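Local coordinates for protein probable acetyltransferase (Thermus thermophilus, PDB 3EXN) that binds acetyl coenzyme A and, as a member of the GNAT family, probably transfers its acetyl group to an acceptor, at residues 36-41 with 129-134; 143-148 with 154-159; 34-37 with 43-46. All blocks are in the same frame, centred on the assembly; numbering follows the deposited sequence.

Contact 1: residues 36-41 with 129-134. With ACO (acetyl coenzyme *a), chain C.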
loop_
_atom_site.group_PDB
_atom_site.type_symbol
_atom_site.label_atom_id
_atom_site.label_comp_id
_atom_site.label_asym_id
_atom_site.label_seq_id
_atom_site.Cartn_x
_atom_site.Cartn_y
_atom_site.Cartn_z
ATOM N N PHE A 36 -4.325 3.437 11.886
ATOM C CA PHE A 36 -3.576 4.547 12.475
ATOM C C PHE A 36 -3.384 4.413 13.990
ATOM O O PHE A 36 -2.301 4.672 14.494
ATOM C CB PHE A 36 -4.189 5.888 12.065
ATOM C CG PHE A 36 -4.054 6.137 10.600
ATOM C CD1 PHE A 36 -2.893 6.666 10.079
ATOM C CD2 PHE A 36 -5.060 5.745 9.733
ATOM C CE1 PHE A 36 -2.742 6.832 8.715
ATOM C CE2 PHE A 36 -4.905 5.923 8.397
ATOM C CZ PHE A 36 -3.749 6.443 7.877
ATOM N N ALA A 37 -4.402 3.918 14.681
ATOM C CA ALA A 37 -4.292 3.649 16.108
ATOM C C ALA A 37 -3.230 2.586 16.397
ATOM O O ALA A 37 -2.382 2.776 17.298
ATOM C CB ALA A 37 -5.660 3.246 16.698
ATOM N N LEU A 38 -3.237 1.511 15.616
ATOM C CA LEU A 38 -2.266 0.425 15.751
ATOM C C LEU A 38 -0.773 0.873 15.624
ATOM O O LEU A 38 0.080 0.386 16.361
ATOM C CB LEU A 38 -2.594 -0.694 14.755
ATOM C CG LEU A 38 -1.791 -1.974 14.958
ATOM C CD1 LEU A 38 -2.724 -3.174 15.104
ATOM C CD2 LEU A 38 -0.821 -2.126 13.799
ATOM N N ILE A 39 -0.492 1.788 14.688
ATOM C CA ILE A 39 0.839 2.391 14.516
ATOM C C ILE A 39 1.131 3.619 15.416
ATOM O O ILE A 39 2.218 4.211 15.348
ATOM C CB ILE A 39 1.138 2.690 13.008
ATOM C CG1 ILE A 39 0.155 3.713 12.427
ATOM C CG2 ILE A 39 1.120 1.368 12.223
ATOM C CD1 ILE A 39 0.569 4.252 10.974
ATOM N N GLY A 40 0.160 4.000 16.248
ATOM C CA GLY A 40 0.344 5.061 17.211
ATOM C C GLY A 40 0.355 6.481 16.661
ATOM O O GLY A 40 1.129 7.305 17.136
HETATM N N MSE A 41 -0.540 6.769 15.704
HETATM C CA MSE A 41 -0.601 8.062 14.983
HETATM C C MSE A 41 -2.036 8.591 14.937
HETATM O O MSE A 41 -3.005 7.818 14.894
HETATM C CB MSE A 41 -0.110 7.905 13.516
HETATM C CG MSE A 41 1.273 7.311 13.343
HETATM SE SE MSE A 41 2.730 8.457 13.939
HETATM C CE MSE A 41 2.105 10.117 13.149
ATOM N N GLY A 129 5.674 -1.082 12.819
ATOM C CA GLY A 129 5.163 -1.356 14.166
ATOM C C GLY A 129 4.804 -2.801 14.469
ATOM O O GLY A 129 5.108 -3.728 13.701
ATOM N N HIS A 130 4.180 -2.973 15.631
ATOM C CA HIS A 130 3.668 -4.254 16.077
ATOM C C HIS A 130 2.374 -4.616 15.341
ATOM O O HIS A 130 1.251 -4.503 15.887
ATOM C CB HIS A 130 3.373 -4.200 17.580
ATOM C CG HIS A 130 2.889 -5.502 18.140
ATOM N ND1 HIS A 130 3.731 -6.572 18.367
ATOM C CD2 HIS A 130 1.650 -5.913 18.504
ATOM C CE1 HIS A 130 3.031 -7.582 18.857
ATOM N NE2 HIS A 130 1.766 -7.208 18.951
ATOM N N ASN A 131 2.528 -5.084 14.123
ATOM C CA ASN A 131 1.393 -5.413 13.265
ATOM C C ASN A 131 1.453 -6.872 12.786
ATOM O O ASN A 131 1.686 -7.124 11.609
ATOM C CB ASN A 131 1.369 -4.450 12.079
ATOM C CG ASN A 131 0.058 -4.478 11.349
ATOM O OD1 ASN A 131 -0.789 -5.344 11.612
ATOM N ND2 ASN A 131 -0.132 -3.544 10.426
ATOM N N PRO A 132 1.237 -7.851 13.704
ATOM C CA PRO A 132 1.349 -9.276 13.294
ATOM C C PRO A 132 0.316 -9.757 12.254
ATOM O O PRO A 132 0.621 -10.670 11.439
ATOM C CB PRO A 132 1.170 -10.031 14.613
ATOM C CG PRO A 132 0.259 -9.079 15.459
ATOM C CD PRO A 132 0.854 -7.716 15.121
ATOM N N LYS A 133 -0.884 -9.154 12.276
ATOM C CA LYS A 133 -1.887 -9.392 11.215
ATOM C C LYS A 133 -1.405 -9.099 9.794
ATOM O O LYS A 133 -1.728 -9.854 8.841
ATOM C CB LYS A 133 -3.128 -8.544 11.475
ATOM C CG LYS A 133 -3.913 -8.103 10.200
ATOM C CD LYS A 133 -5.016 -7.098 10.588
ATOM C CE LYS A 133 -5.749 -6.474 9.401
ATOM N NZ LYS A 133 -7.148 -6.035 9.765
ATOM N N ALA A 134 -0.702 -7.977 9.625
ATOM C CA ALA A 134 -0.115 -7.624 8.327
ATOM C C ALA A 134 1.017 -8.594 7.993
ATOM O O ALA A 134 1.163 -9.028 6.859
ATOM C CB ALA A 134 0.406 -6.141 8.318
HETATM O O5B ACO C . -6.621 -11.845 2.559
HETATM P P1A ACO C . -7.487 -10.577 1.951
HETATM O O1A ACO C . -8.952 -10.788 2.332
HETATM O O2A ACO C . -6.970 -10.293 0.549
HETATM O O3A ACO C . -6.891 -9.399 2.906
HETATM P P2A ACO C . -7.432 -7.900 2.922
HETATM O O4A ACO C . -8.077 -7.723 4.300
HETATM O O5A ACO C . -8.323 -7.602 1.740
HETATM O O6A ACO C . -5.977 -7.133 2.831
HETATM C CBP ACO C . -4.501 -5.957 4.428
HETATM C CCP ACO C . -4.919 -7.296 3.793
HETATM C CDP ACO C . -3.931 -5.126 3.293
HETATM C CEP ACO C . -3.412 -6.146 5.480
HETATM C CAP ACO C . -5.738 -5.257 5.054
HETATM O OAP ACO C . -6.289 -6.055 6.135
HETATM C C9P ACO C . -5.431 -3.897 5.649
HETATM O O9P ACO C . -5.547 -2.869 4.997
HETATM N N8P ACO C . -5.057 -3.876 6.926
HETATM C C7P ACO C . -4.812 -2.628 7.674
HETATM C C6P ACO C . -3.662 -1.788 7.118
HETATM C C5P ACO C . -2.366 -2.584 7.088
HETATM O O5P ACO C . -2.011 -3.308 8.044
HETATM N N4P ACO C . -1.648 -2.454 5.962
HETATM C C3P ACO C . -0.382 -3.131 5.791
HETATM C C2P ACO C . 0.772 -2.276 6.252
HETATM S S1P ACO C . 2.366 -3.069 5.996
HETATM C C ACO C . 2.492 -2.721 4.344
HETATM O O ACO C . 1.598 -2.124 3.804
HETATM C CH3 ACO C . 3.713 -3.156 3.557
HETATM O O HOH W 1 2.618 -0.629 16.778
#
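In the acetyl-CoA cleft of this GNAT fold, L38 at the end of helix 33-38 meets N131, the N-cap residue of helix 132-140, beside the pantetheine arm of the cofactor. The touch is narrow. With CG anti to the backbone N (chi1 -170°), the leucine sends its CD2 branch against the flat amide of N131, 3.5 Å from CG, and the two side chains cross at about a right angle. The same methyl lies 3.8 Å from H130 O. No direct hydrogen bond joins the segments; instead one water bridges the backbones, donating to L38 O at 2.8 Å and accepting from H130 N. H130 itself is the centre of an inverse gamma turn, while G40, with positive phi, closes helix 33-38 in a Schellman motif.

Both ends of the N131 amide are used. Its OD1 accepts from A134 N at 3.3 Å, the donor standing well above the carbonyl plane, and so caps the first turn of helix 132-140. This bond would limit rotation of the amide and present the NH2 group to the cofactor. Beside it, the extended K133 chain brings CE to 3.3 Å from OAP of the cofactor, and its NZ is hydrogen-bonded to Q101. The opposite end of the N131 amide completes the grip: ND2 donates to the cofactor carbonyl O5P at 3.0 Å, with an N-H...O angle of 150°.

Contact 2: residues 143-148 with 154-159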
loop_
_atom_site.group_PDB
_atom_site.type_symbol
_atom_site.label_atom_id
_atom_site.label_comp_id
_atom_site.label_asym_id
_atom_site.label_seq_id
_atom_site.Cartn_x
_atom_site.Cartn_y
_atom_site.Cartn_z
ATOM N N PHE A 143 5.633 -13.800 0.771
ATOM C CA PHE A 143 6.730 -12.903 1.251
ATOM C C PHE A 143 7.428 -13.533 2.467
ATOM O O PHE A 143 6.818 -13.736 3.496
ATOM C CB PHE A 143 6.222 -11.519 1.627
ATOM C CG PHE A 143 5.773 -10.695 0.449
ATOM C CD1 PHE A 143 6.540 -9.636 0.007
ATOM C CD2 PHE A 143 4.589 -10.998 -0.225
ATOM C CE1 PHE A 143 6.149 -8.878 -1.062
ATOM C CE2 PHE A 143 4.173 -10.235 -1.322
ATOM C CZ PHE A 143 4.952 -9.174 -1.739
ATOM N N ARG A 144 8.705 -13.847 2.352
ATOM C CA ARG A 144 9.455 -14.346 3.521
ATOM C C ARG A 144 10.199 -13.250 4.305
ATOM O O ARG A 144 10.563 -12.187 3.731
ATOM C CB ARG A 144 10.460 -15.427 3.109
ATOM C CG ARG A 144 11.561 -14.870 2.291
ATOM C CD ARG A 144 12.746 -15.738 2.242
ATOM N NE ARG A 144 13.906 -14.948 1.814
ATOM C CZ ARG A 144 14.881 -14.475 2.609
ATOM N NH1 ARG A 144 14.910 -14.714 3.923
ATOM N NH2 ARG A 144 15.876 -13.779 2.061
ATOM N N TYR A 145 10.403 -13.485 5.586
ATOM C CA TYR A 145 11.085 -12.586 6.481
ATOM C C TYR A 145 12.507 -12.434 6.030
ATOM O O TYR A 145 13.134 -13.394 5.743
ATOM C CB TYR A 145 11.027 -13.149 7.893
ATOM C CG TYR A 145 11.843 -12.443 8.934
ATOM C CD1 TYR A 145 11.376 -11.322 9.571
ATOM C CD2 TYR A 145 13.077 -12.925 9.313
ATOM C CE1 TYR A 145 12.127 -10.690 10.539
ATOM C CE2 TYR A 145 13.815 -12.302 10.280
ATOM C CZ TYR A 145 13.343 -11.192 10.872
ATOM O OH TYR A 145 14.074 -10.596 11.827
ATOM N N VAL A 146 12.984 -11.201 5.957
ATOM C CA VAL A 146 14.368 -10.892 5.676
ATOM C C VAL A 146 15.132 -10.426 6.930
ATOM O O VAL A 146 16.124 -10.979 7.262
ATOM C CB VAL A 146 14.491 -9.803 4.646
ATOM C CG1 VAL A 146 15.913 -9.461 4.438
ATOM C CG2 VAL A 146 13.865 -10.205 3.347
ATOM N N LYS A 147 14.617 -9.407 7.607
ATOM C CA LYS A 147 15.225 -8.839 8.797
ATOM C C LYS A 147 14.272 -7.861 9.463
ATOM O O LYS A 147 13.352 -7.392 8.863
ATOM C CB LYS A 147 16.486 -8.057 8.417
ATOM C CG LYS A 147 17.666 -8.884 8.231
ATOM C CD LYS A 147 18.569 -8.331 7.179
ATOM C CE LYS A 147 19.586 -9.372 6.750
ATOM N NZ LYS A 147 20.377 -8.954 5.598
ATOM N N ASP A 148 14.526 -7.516 10.711
ATOM C CA ASP A 148 13.834 -6.350 11.245
ATOM C C ASP A 148 14.730 -5.102 11.148
ATOM O O ASP A 148 15.957 -5.183 11.236
ATOM C CB ASP A 148 13.211 -6.612 12.622
ATOM C CG ASP A 148 14.217 -6.958 13.671
ATOM O OD1 ASP A 148 15.301 -7.470 13.307
ATOM O OD2 ASP A 148 13.905 -6.732 14.863
ATOM N N THR A 154 9.871 -4.006 10.026
ATOM C CA THR A 154 10.235 -5.398 9.637
ATOM C C THR A 154 10.178 -5.569 8.138
ATOM O O THR A 154 9.216 -5.136 7.519
ATOM C CB THR A 154 9.306 -6.481 10.249
ATOM O OG1 THR A 154 9.162 -6.247 11.645
ATOM C CG2 THR A 154 9.900 -7.906 10.023
ATOM N N TRP A 155 11.197 -6.223 7.565
ATOM C CA TRP A 155 11.314 -6.387 6.116
ATOM C C TRP A 155 11.027 -7.828 5.662
ATOM O O TRP A 155 11.475 -8.782 6.295
ATOM C CB TRP A 155 12.716 -5.990 5.656
ATOM C CG TRP A 155 12.939 -4.514 5.717
ATOM C CD1 TRP A 155 13.304 -3.776 6.814
ATOM C CD2 TRP A 155 12.748 -3.592 4.661
ATOM N NE1 TRP A 155 13.369 -2.451 6.489
ATOM C CE2 TRP A 155 13.045 -2.307 5.169
ATOM C CE3 TRP A 155 12.372 -3.722 3.322
ATOM C CZ2 TRP A 155 12.961 -1.169 4.393
ATOM C CZ3 TRP A 155 12.300 -2.595 2.544
ATOM C CH2 TRP A 155 12.594 -1.327 3.083
ATOM N N TYR A 156 10.321 -7.919 4.529
ATOM C CA TYR A 156 9.943 -9.180 3.847
ATOM C C TYR A 156 10.194 -9.056 2.335
ATOM O O TYR A 156 10.211 -7.951 1.795
ATOM C CB TYR A 156 8.457 -9.435 4.067
ATOM C CG TYR A 156 8.075 -9.637 5.497
ATOM C CD1 TYR A 156 7.969 -10.916 6.047
ATOM C CD2 TYR A 156 7.790 -8.529 6.320
ATOM C CE1 TYR A 156 7.628 -11.103 7.396
ATOM C CE2 TYR A 156 7.458 -8.709 7.662
ATOM C CZ TYR A 156 7.390 -10.006 8.198
ATOM O OH TYR A 156 7.033 -10.198 9.525
ATOM N N VAL A 157 10.314 -10.194 1.629
ATOM C CA VAL A 157 10.588 -10.187 0.185
ATOM C C VAL A 157 9.943 -11.371 -0.557
ATOM O O VAL A 157 9.841 -12.494 -0.014
ATOM C CB VAL A 157 12.113 -10.189 -0.128
ATOM C CG1 VAL A 157 12.782 -11.526 0.273
ATOM C CG2 VAL A 157 12.356 -9.817 -1.600
ATOM N N ARG A 158 9.544 -11.106 -1.805
ATOM C CA ARG A 158 9.052 -12.163 -2.723
ATOM C C ARG A 158 9.670 -12.037 -4.105
ATOM O O ARG A 158 9.550 -11.003 -4.754
ATOM C CB ARG A 158 7.535 -12.073 -2.859
ATOM C CG ARG A 158 6.920 -13.240 -3.672
ATOM C CD ARG A 158 5.425 -13.200 -3.651
ATOM N NE ARG A 158 4.902 -12.184 -4.554
ATOM C CZ ARG A 158 3.608 -11.897 -4.717
ATOM N NH1 ARG A 158 2.655 -12.551 -4.037
ATOM N NH2 ARG A 158 3.259 -10.936 -5.573
ATOM N N PRO A 159 10.298 -13.123 -4.613
ATOM C CA PRO A 159 10.862 -13.003 -5.951
ATOM C C PRO A 159 9.770 -12.884 -6.995
ATOM O O PRO A 159 8.669 -13.403 -6.792
ATOM C CB PRO A 159 11.613 -14.334 -6.139
ATOM C CG PRO A 159 10.798 -15.303 -5.343
ATOM C CD PRO A 159 10.337 -14.514 -4.125
#
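F143 and R158 pack at one end of the hairpin formed by strands 144-148 and 153-159, the arginine stem lying over the aromatic ring. R158 CB sits 3.8 Å from the ring centroid, only 5° off the normal, a CH-pi contact. A bend at chi3 (77°) keeps the rest of the chain close to the ring, with F143 CE2 over one face of the guanidinium, the planes 33° apart. F143 CB also meets Y156 CB. On the side of the sheet carrying Y156 and T154, Y145 CB touches Y156 CE1, and T154 CG2 comes to the edge of the Y145 ring, 3.6 Å from CE1. Near the other side, V146 CG2 presses on V157 CG1 at 3.5 Å.

The backbones are antiparallel. R144 and V157 form a hydrogen-bonded pair, R144 N donating to V157 O at 3.0 Å and V157 N to R144 O. A classic beta bulge follows, in which V146 and K147 both face W155: W155 O takes V146 N at 2.9 Å and, weakly, K147 N, while W155 N returns a bond to K147 O at 2.8 Å.

At the polar edge R158 NH1 reaches Q141 O and forms a salt bridge with E111 of helix 105-115. Strand 144-148 is outermost in the sheet, whereas 153-159 is bonded to strand 122-128 on its other side; F143 stacks edge-to-face with F138, and Y156 packs on K135 and Q139 of helix 132-140.

Contact 3: residues 34-37 with 43-46. With ACO (acetyl coenzyme *a), chain C.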
loop_
_atom_site.group_PDB
_atom_site.type_symbol
_atom_site.label_atom_id
_atom_site.label_comp_id
_atom_site.label_asym_id
_atom_site.label_seq_id
_atom_site.Cartn_x
_atom_site.Cartn_y
_atom_site.Cartn_z
ATOM N N SER A 34 -8.514 2.115 12.564
ATOM C CA SER A 34 -7.882 1.090 13.374
ATOM C C SER A 34 -6.420 0.950 12.960
ATOM O O SER A 34 -5.553 0.726 13.811
ATOM C CB SER A 34 -8.626 -0.273 13.328
ATOM O OG SER A 34 -9.986 -0.203 13.777
ATOM N N TYR A 35 -6.124 1.164 11.683
ATOM C CA TYR A 35 -4.740 1.110 11.245
ATOM C C TYR A 35 -3.856 2.197 11.884
ATOM O O TYR A 35 -2.775 1.911 12.369
ATOM C CB TYR A 35 -4.647 1.205 9.732
ATOM C CG TYR A 35 -3.240 1.326 9.270
ATOM C CD1 TYR A 35 -2.328 0.271 9.455
ATOM C CD2 TYR A 35 -2.784 2.485 8.662
ATOM C CE1 TYR A 35 -0.985 0.407 9.052
ATOM C CE2 TYR A 35 -1.463 2.611 8.260
ATOM C CZ TYR A 35 -0.585 1.578 8.439
ATOM O OH TYR A 35 0.719 1.770 8.019
ATOM N N PHE A 36 -4.325 3.437 11.886
ATOM C CA PHE A 36 -3.576 4.547 12.475
ATOM C C PHE A 36 -3.384 4.413 13.990
ATOM O O PHE A 36 -2.301 4.672 14.494
ATOM C CB PHE A 36 -4.189 5.888 12.065
ATOM C CG PHE A 36 -4.054 6.137 10.600
ATOM C CD1 PHE A 36 -2.893 6.666 10.079
ATOM C CD2 PHE A 36 -5.060 5.745 9.733
ATOM C CE1 PHE A 36 -2.742 6.832 8.715
ATOM C CE2 PHE A 36 -4.905 5.923 8.397
ATOM C CZ PHE A 36 -3.749 6.443 7.877
ATOM N N ALA A 37 -4.402 3.918 14.681
ATOM C CA ALA A 37 -4.292 3.649 16.108
ATOM C C ALA A 37 -3.230 2.586 16.397
ATOM O O ALA A 37 -2.382 2.776 17.298
ATOM C CB ALA A 37 -5.660 3.246 16.698
ATOM N N LEU A 43 -5.118 10.411 12.848
ATOM C CA LEU A 43 -5.536 10.326 11.438
ATOM C C LEU A 43 -4.890 11.498 10.690
ATOM O O LEU A 43 -4.738 12.599 11.278
ATOM C CB LEU A 43 -7.066 10.411 11.311
ATOM C CG LEU A 43 -7.881 9.215 11.812
ATOM C CD1 LEU A 43 -9.354 9.553 11.773
ATOM C CD2 LEU A 43 -7.592 7.957 10.995
ATOM N N PRO A 44 -4.436 11.271 9.438
ATOM C CA PRO A 44 -3.775 12.343 8.684
ATOM C C PRO A 44 -4.697 13.524 8.402
ATOM O O PRO A 44 -5.908 13.312 8.160
ATOM C CB PRO A 44 -3.356 11.662 7.359
ATOM C CG PRO A 44 -3.695 10.249 7.472
ATOM C CD PRO A 44 -4.498 9.998 8.687
ATOM N N THR A 45 -4.169 14.757 8.446
ATOM C CA THR A 45 -4.965 15.951 8.069
ATOM C C THR A 45 -5.046 16.042 6.536
ATOM O O THR A 45 -4.206 15.453 5.851
ATOM C CB THR A 45 -4.367 17.305 8.538
ATOM O OG1 THR A 45 -3.005 17.445 8.061
ATOM C CG2 THR A 45 -4.449 17.453 10.079
ATOM N N LEU A 46 -5.999 16.809 5.994
ATOM C CA LEU A 46 -6.022 16.983 4.518
ATOM C C LEU A 46 -4.736 17.680 4.020
ATOM O O LEU A 46 -4.185 17.352 2.960
ATOM C CB LEU A 46 -7.284 17.726 4.053
ATOM C CG LEU A 46 -7.510 17.842 2.525
ATOM C CD1 LEU A 46 -7.338 16.474 1.787
ATOM C CD2 LEU A 46 -8.848 18.473 2.152
HETATM O O5B ACO C . -6.621 -11.845 2.559
HETATM P P1A ACO C . -7.487 -10.577 1.951
HETATM O O1A ACO C . -8.952 -10.788 2.332
HETATM O O2A ACO C . -6.970 -10.293 0.549
HETATM O O3A ACO C . -6.891 -9.399 2.906
HETATM P P2A ACO C . -7.432 -7.900 2.922
HETATM O O4A ACO C . -8.077 -7.723 4.300
HETATM O O5A ACO C . -8.323 -7.602 1.740
HETATM O O6A ACO C . -5.977 -7.133 2.831
HETATM C CBP ACO C . -4.501 -5.957 4.428
HETATM C CCP ACO C . -4.919 -7.296 3.793
HETATM C CDP ACO C . -3.931 -5.126 3.293
HETATM C CEP ACO C . -3.412 -6.146 5.480
HETATM C CAP ACO C . -5.738 -5.257 5.054
HETATM O OAP ACO C . -6.289 -6.055 6.135
HETATM C C9P ACO C . -5.431 -3.897 5.649
HETATM O O9P ACO C . -5.547 -2.869 4.997
HETATM N N8P ACO C . -5.057 -3.876 6.926
HETATM C C7P ACO C . -4.812 -2.628 7.674
HETATM C C6P ACO C . -3.662 -1.788 7.118
HETATM C C5P ACO C . -2.366 -2.584 7.088
HETATM O O5P ACO C . -2.011 -3.308 8.044
HETATM N N4P ACO C . -1.648 -2.454 5.962
HETATM C C3P ACO C . -0.382 -3.131 5.791
HETATM C C2P ACO C . 0.772 -2.276 6.252
HETATM S S1P ACO C . 2.366 -3.069 5.996
HETATM C C ACO C . 2.492 -2.721 4.344
HETATM O O ACO C . 1.598 -2.124 3.804
HETATM C CH3 ACO C . 3.713 -3.156 3.557
#
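The loop that links helix 33-38 to helix 46-57 in this GNAT domain folds back on F36, whose ring takes both L43 and P44. The two partners use different parts of it. P44 places its CD over one face, 3.8 Å from the ring centroid and 19° off the normal, a CH-pi contact displaced toward the CE1-CZ rim; CD comes to 3.6 Å from CE1, with CG close behind. L43 arrives beside the CD2 end of the ring, its CD2 methyl 3.6 Å from F36 CD2.

Side-chain torsions set up this pairing. F36 has CG anti to its carbonyl carbon (chi1 -66°), and a chi2 of -83° turns the ring so that a face meets the proline. The leucine's CD1 branch extends on from CG, and it is the other methyl, CD2, that comes back to the phenylalanine although CB starts off to one side. An alanine in place of F36 would take away the whole ring and is likely to leave P44 CD and the L43 methyl without their shared apolar partner.

L43 and P44 also rest on H30 and F29 of helix 22-30, respectively, and T45 caps helix 46-57 through D48 N. On the opposite face of the F36 ring lies Y35 CD2; the same tyrosine ring meets acetyl-CoA through CD1, 3.4 Å from the pantetheine carbon C6P.

Overall arrangement
From the N terminus, helix 33-38 takes part first. Contact 3 closes a short loop, folding residues 43-46 back on this helix before helix 46-57 begins. Contact 1 starts from the same helix, sharing F36 and A37, but spans a much longer loop that contains most of the central sheet and helix 105-115 and ends at helix 132-140. Their centres lie about 11 Å apart, and both reach the cofactor, Y35 and N131 approaching its pantetheine arm. Contact 2 follows in series: helix 132-140 leads straight into strand 144-148, and the hairpin finishes the sheet edge, its centre about 17 Å from contact 1 and 25 Å from contact 3.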